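Local coordinates for protein type C neurotoxin (Clostridium botulinum, PDB 4F83) that probably binds receptors on the nerve-cell surface, mainly through its C-terminal beta-trefoil half, as in other clostridial neurotoxins, at residues 287-292 against 344-349; 305-310 against 330-335; 338-343 against 360-365. All blocks are in the same frame, centred on the assembly; numbering follows the deposited sequence.

All three interactions lie in the C-terminal, beta-trefoil half of the receptor-binding region, on, or in loops between, strands of one antiparallel sheet. Interaction 2 (305-310 with 330-335) is regular strand pairing, partly buried, with four backbone hydrogen bonds and a sulfate at one end. Interaction 1 is a surface contact, where a beta turn is tied to strand 343-347 by backbone bonds and one asparagine side chain. Interaction 3, partly buried, has no direct hydrogen bond across it and relies on a phenylalanine ring and two waters. It touches both others: Ile-342 packs on Asp-292 of interaction 1, and Arg-308 N of interaction 2 probably bonds Ile-340 O. Interactions 1 and 2 do not touch.

Interaction 1: residues 287-292 against 344-349; sequences ILNGDD and SIKNIV
Gly-290 N gives its hydrogen to Ile-345 O at 2.8 Å, meeting the oxygen nearly head-on, with a C=O...N angle of 161°. One residue on, the donor comes from the other segment: Ile-345 N bonds Asp-291 O at 3.1 Å. The same carbonyl oxygen also receives a CA-H...O contact from Ser-344, so two neighbouring groups of the strand converge on it. A third bond uses a side chain, as Asn-347 N reaches Asn-289 OD1 at 3.0 Å. This donor stands 40° above the carbonyl plane of the amide, away from its lone-pair directions. With CG of Asn-289 turned anti to the backbone N (chi1 179°), the amide reaches toward the strand and OD1 also lies close to CA and CB of Lys-346.

Segment 287-292 contains a type II beta turn, Leu-288 to Asp-291, leading into strand 292-299 of the beta-trefoil domain; Asp-292 and Ser-344 begin the antiparallel pairing with strand 343-347 as a non-hydrogen-bonded pair. Gly-290 takes the positive phi expected at the third position of such a turn. Asp-291 N closes the turn onto Leu-288 O, and Leu-288 N bonds Asp-291 OD2 at 2.8 Å, the carboxylate being met from above its plane. That oxygen has a second partner in a salt bridge with Lys-281, which would favour the charged carboxylate.

Ile-287 and Ile-345, both buried, cross at about a right angle and meet through their CG2 methyls at 3.7 Å. At the strand-pair end, Asp-292 OD1 rests against Ser-344 CB, also 3.7 Å away, while Lys-346 sends its extended chain away from the turn, where NZ hydrogen-bonds to a tetraethylene glycol probably from the crystallisation liquor.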
ATOM      1  N   ILE A 287      -4.880  -1.288 -12.714  1.00 17.74           N
ATOM      2  CA  ILE A 287      -6.332  -1.146 -12.659  1.00 17.21           C
ATOM      3  C   ILE A 287      -6.678   0.215 -12.066  1.00 17.77           C
ATOM      4  O   ILE A 287      -6.189   0.573 -11.002  1.00 17.34           O
ATOM      5  CB  ILE A 287      -6.961  -2.268 -11.814  1.00 16.43           C
ATOM      6  CG1 ILE A 287      -6.571  -3.651 -12.402  1.00 15.19           C
ATOM      7  CG2 ILE A 287      -8.496  -2.095 -11.725  1.00 17.70           C
ATOM      8  CD1 ILE A 287      -7.211  -4.876 -11.637  1.00 12.97           C
ATOM      9  N   LEU A 288      -7.517   0.970 -12.777  1.00 18.49           N
ATOM     10  CA  LEU A 288      -7.790   2.353 -12.430  1.00 19.15           C
ATOM     11  C   LEU A 288      -9.205   2.524 -11.929  1.00 19.40           C
ATOM     12  O   LEU A 288     -10.128   1.742 -12.247  1.00 18.81           O
ATOM     13  CB  LEU A 288      -7.557   3.272 -13.644  1.00 19.77           C
ATOM     14  CG  LEU A 288      -6.195   3.136 -14.321  1.00 22.82           C
ATOM     15  CD1 LEU A 288      -6.104   4.149 -15.426  1.00 25.38           C
ATOM     16  CD2 LEU A 288      -5.075   3.340 -13.310  1.00 22.90           C
ATOM     17  N   ASN A 289      -9.381   3.560 -11.130  1.00 18.57           N
ATOM     18  CA  ASN A 289     -10.680   3.940 -10.619  1.00 18.61           C
ATOM     19  C   ASN A 289     -11.705   4.048 -11.753  1.00 19.57           C
ATOM     20  O   ASN A 289     -11.477   4.792 -12.725  1.00 20.67           O
ATOM     21  CB  ASN A 289     -10.524   5.299  -9.913  1.00 19.95           C
ATOM     22  CG  ASN A 289     -11.813   5.816  -9.347  1.00 21.90           C
ATOM     23  OD1 ASN A 289     -12.573   5.083  -8.706  1.00 22.98           O
ATOM     24  ND2 ASN A 289     -12.087   7.091  -9.592  1.00 25.66           N
ATOM     25  N   GLY A 290     -12.811   3.303 -11.632  1.00 18.81           N
ATOM     26  CA  GLY A 290     -13.875   3.265 -12.624  1.00 20.36           C
ATOM     27  C   GLY A 290     -13.789   2.180 -13.696  1.00 19.67           C
ATOM     28  O   GLY A 290     -14.734   2.014 -14.528  1.00 20.05           O
ATOM     29  N   ASP A 291     -12.686   1.439 -13.711  1.00 18.97           N
ATOM     30  CA  ASP A 291     -12.494   0.403 -14.761  1.00 18.76           C
ATOM     31  C   ASP A 291     -13.565  -0.658 -14.668  1.00 17.86           C
ATOM     32  O   ASP A 291     -13.971  -1.049 -13.564  1.00 17.98           O
ATOM     33  CB  ASP A 291     -11.124  -0.260 -14.633  1.00 18.26           C
ATOM     34  CG  ASP A 291      -9.993   0.549 -15.296  1.00 20.13           C
ATOM     35  OD1 ASP A 291     -10.268   1.550 -15.990  1.00 20.92           O
ATOM     36  OD2 ASP A 291      -8.830   0.140 -15.147  1.00 22.31           O
ATOM     37  N   ASP A 292     -13.999  -1.154 -15.831  1.00 17.83           N
ATOM     38  CA  ASP A 292     -14.922  -2.294 -15.885  1.00 17.29           C
ATOM     39  C   ASP A 292     -14.094  -3.559 -15.946  1.00 16.42           C
ATOM     40  O   ASP A 292     -13.160  -3.669 -16.772  1.00 16.63           O
ATOM     41  CB  ASP A 292     -15.800  -2.221 -17.134  1.00 18.52           C
ATOM     42  CG  ASP A 292     -16.970  -1.277 -16.969  1.00 23.48           C
ATOM     43  OD1 ASP A 292     -17.261  -0.838 -15.835  1.00 26.43           O
ATOM     44  OD2 ASP A 292     -17.604  -0.957 -17.992  1.00 32.45           O
ATOM     45  N   SER A 344     -17.735  -2.734 -11.892  1.00 17.45           N
ATOM     46  CA  SER A 344     -16.827  -1.577 -11.924  1.00 18.32           C
ATOM     47  C   SER A 344     -16.146  -1.511 -10.576  1.00 17.72           C
ATOM     48  O   SER A 344     -16.780  -1.787  -9.533  1.00 19.38           O
ATOM     49  CB  SER A 344     -17.557  -0.274 -12.230  1.00 19.43           C
ATOM     50  OG  SER A 344     -18.692  -0.136 -11.424  1.00 26.73           O
ATOM     51  N   ILE A 345     -14.870  -1.142 -10.577  1.00 16.73           N
ATOM     52  CA  ILE A 345     -14.124  -1.048  -9.316  1.00 14.91           C
ATOM     53  C   ILE A 345     -13.792   0.420  -9.047  1.00 17.28           C
ATOM     54  O   ILE A 345     -13.308   1.104  -9.934  1.00 17.00           O
ATOM     55  CB  ILE A 345     -12.853  -1.949  -9.351  1.00 14.16           C
ATOM     56  CG1 ILE A 345     -12.116  -1.906  -8.014  1.00 15.67           C
ATOM     57  CG2 ILE A 345     -11.928  -1.585 -10.564  1.00 16.13           C
ATOM     58  CD1 ILE A 345     -11.184  -3.120  -7.858  1.00 17.39           C
ATOM     59  N   LYS A 346     -14.071   0.913  -7.835  1.00 18.14           N
ATOM     60  CA  LYS A 346     -13.888   2.346  -7.550  1.00 19.94           C
ATOM     61  C   LYS A 346     -13.183   2.560  -6.219  1.00 21.66           C
ATOM     62  O   LYS A 346     -13.337   1.767  -5.308  1.00 21.13           O
ATOM     63  CB  LYS A 346     -15.263   3.046  -7.504  1.00 19.77           C
ATOM     64  CG  LYS A 346     -15.986   3.054  -8.861  1.00 20.85           C
ATOM     65  CD  LYS A 346     -17.223   3.986  -8.869  1.00 25.28           C
ATOM     66  CE  LYS A 346     -17.938   3.870 -10.230  1.00 26.77           C
ATOM     67  NZ  LYS A 346     -19.073   4.819 -10.415  1.00 25.87           N
ATOM     68  N   ASN A 347     -12.461   3.670  -6.090  1.00 25.26           N
ATOM     69  CA  ASN A 347     -11.835   3.984  -4.830  1.00 29.52           C
ATOM     70  C   ASN A 347     -12.873   4.576  -3.904  1.00 32.59           C
ATOM     71  O   ASN A 347     -13.789   5.271  -4.355  1.00 34.00           O
ATOM     72  CB  ASN A 347     -10.655   4.942  -5.033  1.00 31.62           C
ATOM     73  CG  ASN A 347      -9.353   4.214  -5.317  1.00 33.31           C
ATOM     74  OD1 ASN A 347      -9.185   3.042  -4.954  1.00 37.69           O
ATOM     75  ND2 ASN A 347      -8.413   4.906  -5.952  1.00 35.56           N
ATOM     76  N   ILE A 348     -12.755   4.264  -2.618  1.00 34.93           N
ATOM     77  CA  ILE A 348     -13.665   4.751  -1.601  1.00 37.66           C
ATOM     78  C   ILE A 348     -13.481   6.233  -1.461  1.00 39.26           C
ATOM     79  O   ILE A 348     -12.424   6.665  -1.056  1.00 40.27           O
ATOM     80  CB  ILE A 348     -13.387   4.099  -0.260  1.00 37.45           C
ATOM     81  CG1 ILE A 348     -13.598   2.595  -0.404  1.00 37.95           C
ATOM     82  CG2 ILE A 348     -14.286   4.681   0.784  1.00 38.38           C
ATOM     83  CD1 ILE A 348     -12.800   1.779   0.530  1.00 38.98           C
ATOM     84  N   VAL A 349     -14.485   7.002  -1.845  1.00 40.51           N
ATOM     85  CA  VAL A 349     -14.302   8.447  -1.898  1.00 42.72           C
ATOM     86  C   VAL A 349     -13.801   9.054  -0.586  1.00 44.12           C
ATOM     87  O   VAL A 349     -14.321   8.766   0.466  1.00 44.67           O
ATOM     88  CB  VAL A 349     -15.550   9.164  -2.272  1.00 28.50           C
ATOM     89  CG1 VAL A 349     -16.413   9.402  -1.041  1.00 28.81           C
ATOM     90  CG2 VAL A 349     -15.212  10.527  -2.866  1.00 29.15           C
TER

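Interaction 2: residues 305-310 against 330-335; sequences MIIRDT and KLQSNL. With SO4 (sulfate ion), chain H.
Ile-307 and Lys-330 pair as antiparallel strand residues through two backbone hydrogen bonds, Ile-307 N to Lys-330 O at 2.9 Å and Lys-330 N to Ile-307 O at 3.0 Å. Met-305 and Gln-332 form the next such pair. Packing is tightest where Ile-307 CD1 presses on Lys-330 CE, 3.3 Å away and closer than usual for two carbons. CG1 of Ile-307 sits between the backbone N and the carbonyl carbon (chi1 66°), which directs this branch across the lysine chain, and CD1 also abuts Gln-332 OE1. Gln-332 NE2 is held by Asn-334 O at 2.9 Å.

At the polar end, Asp-309 OD2 lies 4.6 Å from Lys-330 NZ, beyond a salt bridge, and touches the lysine's aliphatic part. A sulfate, probably from the crystallisation liquor, accepts at O4 from Thr-310 N (2.8 Å) and Lys-330 NZ (3.1 Å); Arg-377 and Asp-311 N also bind it. The looser, solvent side is exposed 333-335, where Leu-335 CD2 lies 4.2 Å from Met-305 CB.

Within the antiparallel sheet of the beta-trefoil domain, strand 302-308 lies between strands 326-332 and 292-299: Ile-306 packs on Leu-331 and Phe-295, while Leu-256 of strand 255-260 touches both.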
ATOM      1  N   MET A 305     -15.550 -17.749 -14.495  1.00 15.04           N
ATOM      2  CA  MET A 305     -15.728 -16.323 -14.166  1.00 14.35           C
ATOM      3  C   MET A 305     -16.838 -16.181 -13.127  1.00 14.14           C
ATOM      4  O   MET A 305     -17.779 -16.995 -13.078  1.00 15.00           O
ATOM      5  CB  MET A 305     -16.063 -15.477 -15.416  1.00 15.79           C
ATOM      6  CG  MET A 305     -17.316 -15.894 -16.120  1.00 15.83           C
ATOM      7  SD  MET A 305     -17.727 -14.884 -17.608  1.00 21.93           S
ATOM      8  CE  MET A 305     -17.750 -13.225 -16.917  1.00 19.54           C
ATOM      9  N   ILE A 306     -16.709 -15.163 -12.285  1.00 13.37           N
ATOM     10  CA  ILE A 306     -17.734 -14.868 -11.282  1.00 14.94           C
ATOM     11  C   ILE A 306     -18.857 -14.083 -11.918  1.00 16.13           C
ATOM     12  O   ILE A 306     -18.616 -13.073 -12.608  1.00 16.39           O
ATOM     13  CB  ILE A 306     -17.117 -14.092 -10.116  1.00 15.88           C
ATOM     14  CG1 ILE A 306     -16.029 -14.946  -9.472  1.00 16.53           C
ATOM     15  CG2 ILE A 306     -18.223 -13.729  -9.063  1.00 16.31           C
ATOM     16  CD1 ILE A 306     -15.355 -14.261  -8.258  1.00 20.11           C
ATOM     17  N   ILE A 307     -20.095 -14.523 -11.696  1.00 15.42           N
ATOM     18  CA  ILE A 307     -21.227 -13.751 -12.171  1.00 15.56           C
ATOM     19  C   ILE A 307     -22.216 -13.492 -11.044  1.00 15.89           C
ATOM     20  O   ILE A 307     -22.246 -14.198 -10.039  1.00 15.91           O
ATOM     21  CB  ILE A 307     -21.949 -14.428 -13.362  1.00 16.72           C
ATOM     22  CG1 ILE A 307     -22.614 -15.748 -12.931  1.00 16.81           C
ATOM     23  CG2 ILE A 307     -20.990 -14.605 -14.579  1.00 16.11           C
ATOM     24  CD1 ILE A 307     -23.521 -16.390 -13.995  1.00 22.37           C
ATOM     25  N   ARG A 308     -22.975 -12.424 -11.182  1.00 16.34           N
ATOM     26  CA  ARG A 308     -24.080 -12.204 -10.268  1.00 17.12           C
ATOM     27  C   ARG A 308     -25.226 -13.195 -10.562  1.00 17.14           C
ATOM     28  O   ARG A 308     -25.524 -13.488 -11.726  1.00 17.68           O
ATOM     29  CB  ARG A 308     -24.574 -10.759 -10.433  1.00 17.86           C
ATOM     30  CG  ARG A 308     -25.409 -10.269  -9.265  1.00 20.19           C
ATOM     31  CD  ARG A 308     -26.363  -9.151  -9.717  1.00 19.89           C
ATOM     32  NE  ARG A 308     -27.551  -9.705 -10.342  1.00 25.21           N
ATOM     33  CZ  ARG A 308     -28.500  -9.016 -10.945  1.00 26.97           C
ATOM     34  NH1 ARG A 308     -29.547  -9.658 -11.413  1.00 28.09           N
ATOM     35  NH2 ARG A 308     -28.420  -7.682 -11.073  1.00 29.34           N
ATOM     36  N   ASP A 309     -25.869 -13.714  -9.519  1.00 17.91           N
ATOM     37  CA  ASP A 309     -27.073 -14.538  -9.734  1.00 19.30           C
ATOM     38  C   ASP A 309     -28.176 -13.717 -10.395  1.00 20.12           C
ATOM     39  O   ASP A 309     -28.298 -12.521 -10.169  1.00 19.97           O
ATOM     40  CB  ASP A 309     -27.636 -15.058  -8.401  1.00 19.17           C
ATOM     41  CG  ASP A 309     -26.876 -16.222  -7.842  1.00 23.72           C
ATOM     42  OD1 ASP A 309     -27.246 -16.657  -6.709  1.00 24.38           O
ATOM     43  OD2 ASP A 309     -25.920 -16.718  -8.496  1.00 26.59           O
ATOM     44  N   THR A 310     -29.026 -14.382 -11.157  1.00 21.42           N
ATOM     45  CA  THR A 310     -30.162 -13.709 -11.775  1.00 23.31           C
ATOM     46  C   THR A 310     -31.220 -13.275 -10.791  1.00 24.79           C
ATOM     47  O   THR A 310     -31.726 -12.151 -10.870  1.00 26.25           O
ATOM     48  CB  THR A 310     -30.764 -14.610 -12.842  1.00 24.18           C
ATOM     49  OG1 THR A 310     -29.763 -14.832 -13.820  1.00 25.88           O
ATOM     50  CG2 THR A 310     -31.985 -13.949 -13.503  1.00 27.14           C
ATOM     51  N   LYS A 330     -21.977 -16.609  -8.308  1.00 16.62           N
ATOM     52  CA  LYS A 330     -21.692 -18.008  -8.651  1.00 17.17           C
ATOM     53  C   LYS A 330     -20.582 -18.070  -9.699  1.00 17.65           C
ATOM     54  O   LYS A 330     -20.199 -17.060 -10.245  1.00 16.15           O
ATOM     55  CB  LYS A 330     -22.949 -18.705  -9.155  1.00 19.14           C
ATOM     56  CG  LYS A 330     -23.417 -18.285 -10.500  1.00 21.27           C
ATOM     57  CD  LYS A 330     -24.840 -18.897 -10.786  1.00 27.28           C
ATOM     58  CE  LYS A 330     -25.384 -18.415 -12.108  1.00 31.99           C
ATOM     59  NZ  LYS A 330     -26.756 -18.977 -12.398  1.00 35.58           N
ATOM     60  N   LEU A 331     -20.042 -19.271  -9.908  1.00 18.48           N
ATOM     61  CA  LEU A 331     -19.065 -19.477 -10.985  1.00 17.59           C
ATOM     62  C   LEU A 331     -19.723 -19.959 -12.245  1.00 17.93           C
ATOM     63  O   LEU A 331     -20.679 -20.766 -12.197  1.00 19.40           O
ATOM     64  CB  LEU A 331     -18.003 -20.492 -10.550  1.00 17.41           C
ATOM     65  CG  LEU A 331     -17.180 -20.157  -9.300  1.00 16.71           C
ATOM     66  CD1 LEU A 331     -16.250 -21.348  -8.949  1.00 21.62           C
ATOM     67  CD2 LEU A 331     -16.406 -18.865  -9.482  1.00 16.92           C
ATOM     68  N   GLN A 332     -19.186 -19.503 -13.373  1.00 17.07           N
ATOM     69  CA  GLN A 332     -19.665 -19.860 -14.701  1.00 18.33           C
ATOM     70  C   GLN A 332     -18.455 -20.318 -15.511  1.00 18.33           C
ATOM     71  O   GLN A 332     -17.462 -19.622 -15.585  1.00 18.32           O
ATOM     72  CB  GLN A 332     -20.288 -18.623 -15.368  1.00 19.48           C
ATOM     73  CG  GLN A 332     -20.599 -18.817 -16.837  1.00 22.55           C
ATOM     74  CD  GLN A 332     -21.440 -17.711 -17.418  1.00 24.29           C
ATOM     75  OE1 GLN A 332     -22.569 -17.481 -16.983  1.00 25.46           O
ATOM     76  NE2 GLN A 332     -20.915 -17.046 -18.431  1.00 24.83           N
ATOM     77  N   SER A 333     -18.554 -21.475 -16.156  1.00 18.69           N
ATOM     78  CA  SER A 333     -17.395 -21.967 -16.919  1.00 19.42           C
ATOM     79  C   SER A 333     -17.331 -21.399 -18.324  1.00 19.40           C
ATOM     80  O   SER A 333     -16.272 -21.414 -18.960  1.00 18.26           O
ATOM     81  CB  SER A 333     -17.389 -23.493 -16.963  1.00 21.09           C
ATOM     82  OG  SER A 333     -18.604 -23.923 -17.509  1.00 25.29           O
ATOM     83  N   ASN A 334     -18.453 -20.892 -18.829  1.00 20.53           N
ATOM     84  CA  ASN A 334     -18.457 -20.190 -20.106  1.00 23.35           C
ATOM     85  C   ASN A 334     -17.817 -18.805 -19.938  1.00 22.96           C
ATOM     86  O   ASN A 334     -18.323 -17.969 -19.181  1.00 23.98           O
ATOM     87  CB  ASN A 334     -19.893 -20.075 -20.615  1.00 24.97           C
ATOM     88  CG  ASN A 334     -19.961 -19.874 -22.077  1.00 31.63           C
ATOM     89  OD1 ASN A 334     -19.277 -19.006 -22.638  1.00 37.61           O
ATOM     90  ND2 ASN A 334     -20.774 -20.686 -22.736  1.00 40.31           N
ATOM     91  N   LEU A 335     -16.663 -18.584 -20.576  1.00 21.86           N
ATOM     92  CA  LEU A 335     -15.918 -17.364 -20.361  1.00 22.22           C
ATOM     93  C   LEU A 335     -16.216 -16.399 -21.499  1.00 24.89           C
ATOM     94  O   LEU A 335     -16.331 -16.812 -22.645  1.00 26.97           O
ATOM     95  CB  LEU A 335     -14.416 -17.654 -20.294  1.00 20.80           C
ATOM     96  CG  LEU A 335     -13.982 -18.767 -19.324  1.00 18.46           C
ATOM     97  CD1 LEU A 335     -12.451 -18.905 -19.417  1.00 17.68           C
ATOM     98  CD2 LEU A 335     -14.383 -18.417 -17.878  1.00 17.01           C
TER
HETATM   99  S   SO4 H1307     -29.813 -17.786 -10.275  1.00 38.27           S
HETATM  100  O1  SO4 H1307     -30.641 -18.466 -11.274  1.00 38.73           O
HETATM  101  O2  SO4 H1307     -30.667 -16.805  -9.574  1.00 35.71           O
HETATM  102  O3  SO4 H1307     -29.346 -18.799  -9.339  1.00 40.16           O
HETATM  103  O4  SO4 H1307     -28.675 -17.104 -10.914  1.00 35.55           O

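Interaction 3: residues 338-343 against 360-365; sequences YGIGIF and SSFMKN
Two connections of the beta-trefoil domain meet here: the 338-343 segment, with a 3-10 turn at Gly-339 and Ile-340, leads into strand 343-347, and the 360-365 segment leaves strand 356-360 through an ST turn. In that turn Ser-360 OG accepts a hydrogen bond from Phe-362 N at 3.2 Å. The turn ends on Phe-362, the residue with the largest share of the contact.

CG of Phe-362 is anti to the backbone N (chi1 -168°), and the ring extends toward the 3-10 turn. Ile-340 lies over one face: its CB is 4.1 Å from the ring centroid and only 21° off the normal, a CH-pi contact, while CD1 reaches CD2 of the ring at 3.5 Å. Ile-340 N also stands over this face, and Gly-339 C approaches CD1 at 3.4 Å, so backbone and side chain of the turn pack together against the ring.

Nearer the strands, Phe-343 CD1 touches Ser-360 CB. Water joins the polar groups of the two segments: one molecule lies within bonding distance of Ser-360 OG (2.7 Å) and Ile-342 O, and more weakly of Ile-340 O, with more acceptors in reach than it has hydrogens. A second water donates to Ile-342 O and accepts from Ser-361 N, with both bonds 2.8 Å long.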
ATOM      1  N   TYR A 338     -19.663 -11.300 -20.651  1.00 24.60           N
ATOM      2  CA  TYR A 338     -21.086 -11.361 -20.314  1.00 24.16           C
ATOM      3  C   TYR A 338     -21.390 -10.273 -19.311  1.00 22.16           C
ATOM      4  O   TYR A 338     -20.760 -10.204 -18.254  1.00 20.72           O
ATOM      5  CB  TYR A 338     -21.439 -12.722 -19.712  1.00 24.87           C
ATOM      6  CG  TYR A 338     -21.249 -13.860 -20.690  1.00 28.01           C
ATOM      7  CD1 TYR A 338     -22.182 -14.090 -21.702  1.00 33.64           C
ATOM      8  CD2 TYR A 338     -20.123 -14.666 -20.634  1.00 27.97           C
ATOM      9  CE1 TYR A 338     -22.010 -15.118 -22.628  1.00 34.79           C
ATOM     10  CE2 TYR A 338     -19.935 -15.696 -21.542  1.00 31.18           C
ATOM     11  CZ  TYR A 338     -20.890 -15.921 -22.537  1.00 34.38           C
ATOM     12  OH  TYR A 338     -20.711 -16.937 -23.458  1.00 37.42           O
ATOM     13  N   GLY A 339     -22.408  -9.472 -19.615  1.00 20.79           N
ATOM     14  CA  GLY A 339     -22.732  -8.305 -18.813  1.00 20.18           C
ATOM     15  C   GLY A 339     -22.985  -8.653 -17.360  1.00 19.51           C
ATOM     16  O   GLY A 339     -22.639  -7.870 -16.451  1.00 19.31           O
ATOM     17  N   ILE A 340     -23.554  -9.836 -17.127  1.00 19.21           N
ATOM     18  CA  ILE A 340     -23.928 -10.223 -15.754  1.00 18.96           C
ATOM     19  C   ILE A 340     -22.665 -10.501 -14.913  1.00 18.09           C
ATOM     20  O   ILE A 340     -22.723 -10.523 -13.680  1.00 18.91           O
ATOM     21  CB  ILE A 340     -24.902 -11.430 -15.731  1.00 19.76           C
ATOM     22  CG1 ILE A 340     -25.432 -11.648 -14.311  1.00 23.12           C
ATOM     23  CG2 ILE A 340     -24.198 -12.678 -16.219  1.00 21.04           C
ATOM     24  CD1 ILE A 340     -26.896 -11.456 -14.144  1.00 25.88           C
ATOM     25  N   GLY A 341     -21.514 -10.637 -15.578  1.00 17.39           N
ATOM     26  CA  GLY A 341     -20.232 -10.809 -14.864  1.00 16.83           C
ATOM     27  C   GLY A 341     -19.268  -9.636 -14.995  1.00 17.69           C
ATOM     28  O   GLY A 341     -18.058  -9.807 -14.780  1.00 18.20           O
ATOM     29  N   ILE A 342     -19.786  -8.464 -15.377  1.00 17.07           N
ATOM     30  CA  ILE A 342     -18.940  -7.258 -15.464  1.00 17.14           C
ATOM     31  C   ILE A 342     -19.238  -6.348 -14.290  1.00 16.61           C
ATOM     32  O   ILE A 342     -20.433  -6.099 -13.961  1.00 18.02           O
ATOM     33  CB  ILE A 342     -19.137  -6.505 -16.816  1.00 18.51           C
ATOM     34  CG1 ILE A 342     -18.644  -7.422 -17.958  1.00 20.01           C
ATOM     35  CG2 ILE A 342     -18.330  -5.182 -16.811  1.00 17.51           C
ATOM     36  CD1 ILE A 342     -18.878  -6.893 -19.375  1.00 22.63           C
ATOM     37  N   PHE A 343     -18.170  -5.848 -13.667  1.00 17.09           N
ATOM     38  CA  PHE A 343     -18.290  -5.027 -12.472  1.00 16.89           C
ATOM     39  C   PHE A 343     -17.477  -3.778 -12.681  1.00 18.54           C
ATOM     40  O   PHE A 343     -16.632  -3.744 -13.580  1.00 18.89           O
ATOM     41  CB  PHE A 343     -17.758  -5.813 -11.261  1.00 16.08           C
ATOM     42  CG  PHE A 343     -18.537  -7.090 -10.982  1.00 17.27           C
ATOM     43  CD1 PHE A 343     -19.642  -7.067 -10.147  1.00 17.94           C
ATOM     44  CD2 PHE A 343     -18.172  -8.300 -11.595  1.00 18.83           C
ATOM     45  CE1 PHE A 343     -20.384  -8.248  -9.890  1.00 17.95           C
ATOM     46  CE2 PHE A 343     -18.879  -9.470 -11.356  1.00 19.53           C
ATOM     47  CZ  PHE A 343     -19.996  -9.452 -10.497  1.00 18.10           C
ATOM     48  N   SER A 360     -22.058  -3.348  -9.703  1.00 16.83           N
ATOM     49  CA  SER A 360     -22.575  -3.829 -10.974  1.00 17.46           C
ATOM     50  C   SER A 360     -23.694  -2.919 -11.440  1.00 18.79           C
ATOM     51  O   SER A 360     -24.482  -2.396 -10.620  1.00 17.82           O
ATOM     52  CB  SER A 360     -23.052  -5.304 -10.847  1.00 18.24           C
ATOM     53  OG  SER A 360     -23.938  -5.677 -11.901  1.00 19.35           O
ATOM     54  N   SER A 361     -23.770  -2.739 -12.763  1.00 19.28           N
ATOM     55  CA  SER A 361     -24.841  -1.956 -13.367  1.00 20.40           C
ATOM     56  C   SER A 361     -25.719  -2.828 -14.259  1.00 20.57           C
ATOM     57  O   SER A 361     -26.459  -2.321 -15.096  1.00 19.67           O
ATOM     58  CB  SER A 361     -24.232  -0.813 -14.203  1.00 21.86           C
ATOM     59  OG  SER A 361     -23.531   0.083 -13.370  1.00 22.65           O
ATOM     60  N   PHE A 362     -25.593  -4.151 -14.137  1.00 19.52           N
ATOM     61  CA  PHE A 362     -26.387  -5.042 -14.968  1.00 21.87           C
ATOM     62  C   PHE A 362     -27.823  -5.116 -14.458  1.00 23.35           C
ATOM     63  O   PHE A 362     -28.069  -5.656 -13.363  1.00 24.18           O
ATOM     64  CB  PHE A 362     -25.783  -6.448 -15.009  1.00 22.02           C
ATOM     65  CG  PHE A 362     -26.395  -7.327 -16.065  1.00 22.81           C
ATOM     66  CD1 PHE A 362     -26.053  -7.153 -17.415  1.00 23.68           C
ATOM     67  CD2 PHE A 362     -27.301  -8.311 -15.726  1.00 27.03           C
ATOM     68  CE1 PHE A 362     -26.601  -7.954 -18.416  1.00 25.62           C
ATOM     69  CE2 PHE A 362     -27.878  -9.124 -16.754  1.00 25.25           C
ATOM     70  CZ  PHE A 362     -27.514  -8.940 -18.066  1.00 27.59           C
ATOM     71  N   MET A 363     -28.744  -4.526 -15.243  1.00 23.94           N
ATOM     72  CA  MET A 363     -30.198  -4.495 -14.957  0.50 26.11           C
ATOM     73  C   MET A 363     -30.611  -3.592 -13.778  1.00 26.12           C
ATOM     74  O   MET A 363     -31.561  -2.799 -13.894  1.00 28.54           O
ATOM     75  CB  MET A 363     -30.795  -5.906 -14.832  0.50 26.26           C
ATOM     76  CG  MET A 363     -30.427  -6.857 -15.984  0.50 28.33           C
ATOM     77  SD  MET A 363     -31.098  -6.414 -17.600  0.50 33.57           S
ATOM     78  CE  MET A 363     -30.881  -7.932 -18.529  0.50 33.92           C
ATOM     79  N   LYS A 364     -29.917  -3.716 -12.654  1.00 25.82           N
ATOM     80  CA  LYS A 364     -30.144  -2.868 -11.489  1.00 26.37           C
ATOM     81  C   LYS A 364     -28.779  -2.480 -10.945  1.00 24.92           C
ATOM     82  O   LYS A 364     -27.791  -3.210 -11.147  1.00 24.29           O
ATOM     83  CB  LYS A 364     -30.938  -3.603 -10.378  1.00 26.71           C
ATOM     84  CG  LYS A 364     -32.438  -3.888 -10.680  1.00 29.00           C
ATOM     85  CD  LYS A 364     -33.074  -4.611  -9.458  1.00 30.10           C
ATOM     86  CE  LYS A 364     -34.334  -5.400  -9.821  1.00 33.73           C
ATOM     87  NZ  LYS A 364     -35.417  -4.475 -10.206  1.00 38.79           N
ATOM     88  N   ASN A 365     -28.704  -1.310 -10.314  1.00 24.36           N
ATOM     89  CA  ASN A 365     -27.467  -0.900  -9.696  1.00 23.49           C
ATOM     90  C   ASN A 365     -27.260  -1.675  -8.395  1.00 22.20           C
ATOM     91  O   ASN A 365     -28.083  -1.599  -7.481  1.00 22.28           O
ATOM     92  CB  ASN A 365     -27.444   0.591  -9.416  1.00 25.86           C
ATOM     93  CG  ASN A 365     -26.850   1.410 -10.595  1.00 30.63           C
ATOM     94  OD1 ASN A 365     -25.775   1.080 -11.147  1.00 34.61           O
ATOM     95  ND2 ASN A 365     -27.533   2.481 -10.953  1.00 36.38           N
TER
HETATM   96  O   HOH W   1     -22.503  -7.666 -13.026  1.00 17.04           O
HETATM   97  O   HOH W   2     -21.768  -3.753 -14.511  1.00 18.64           O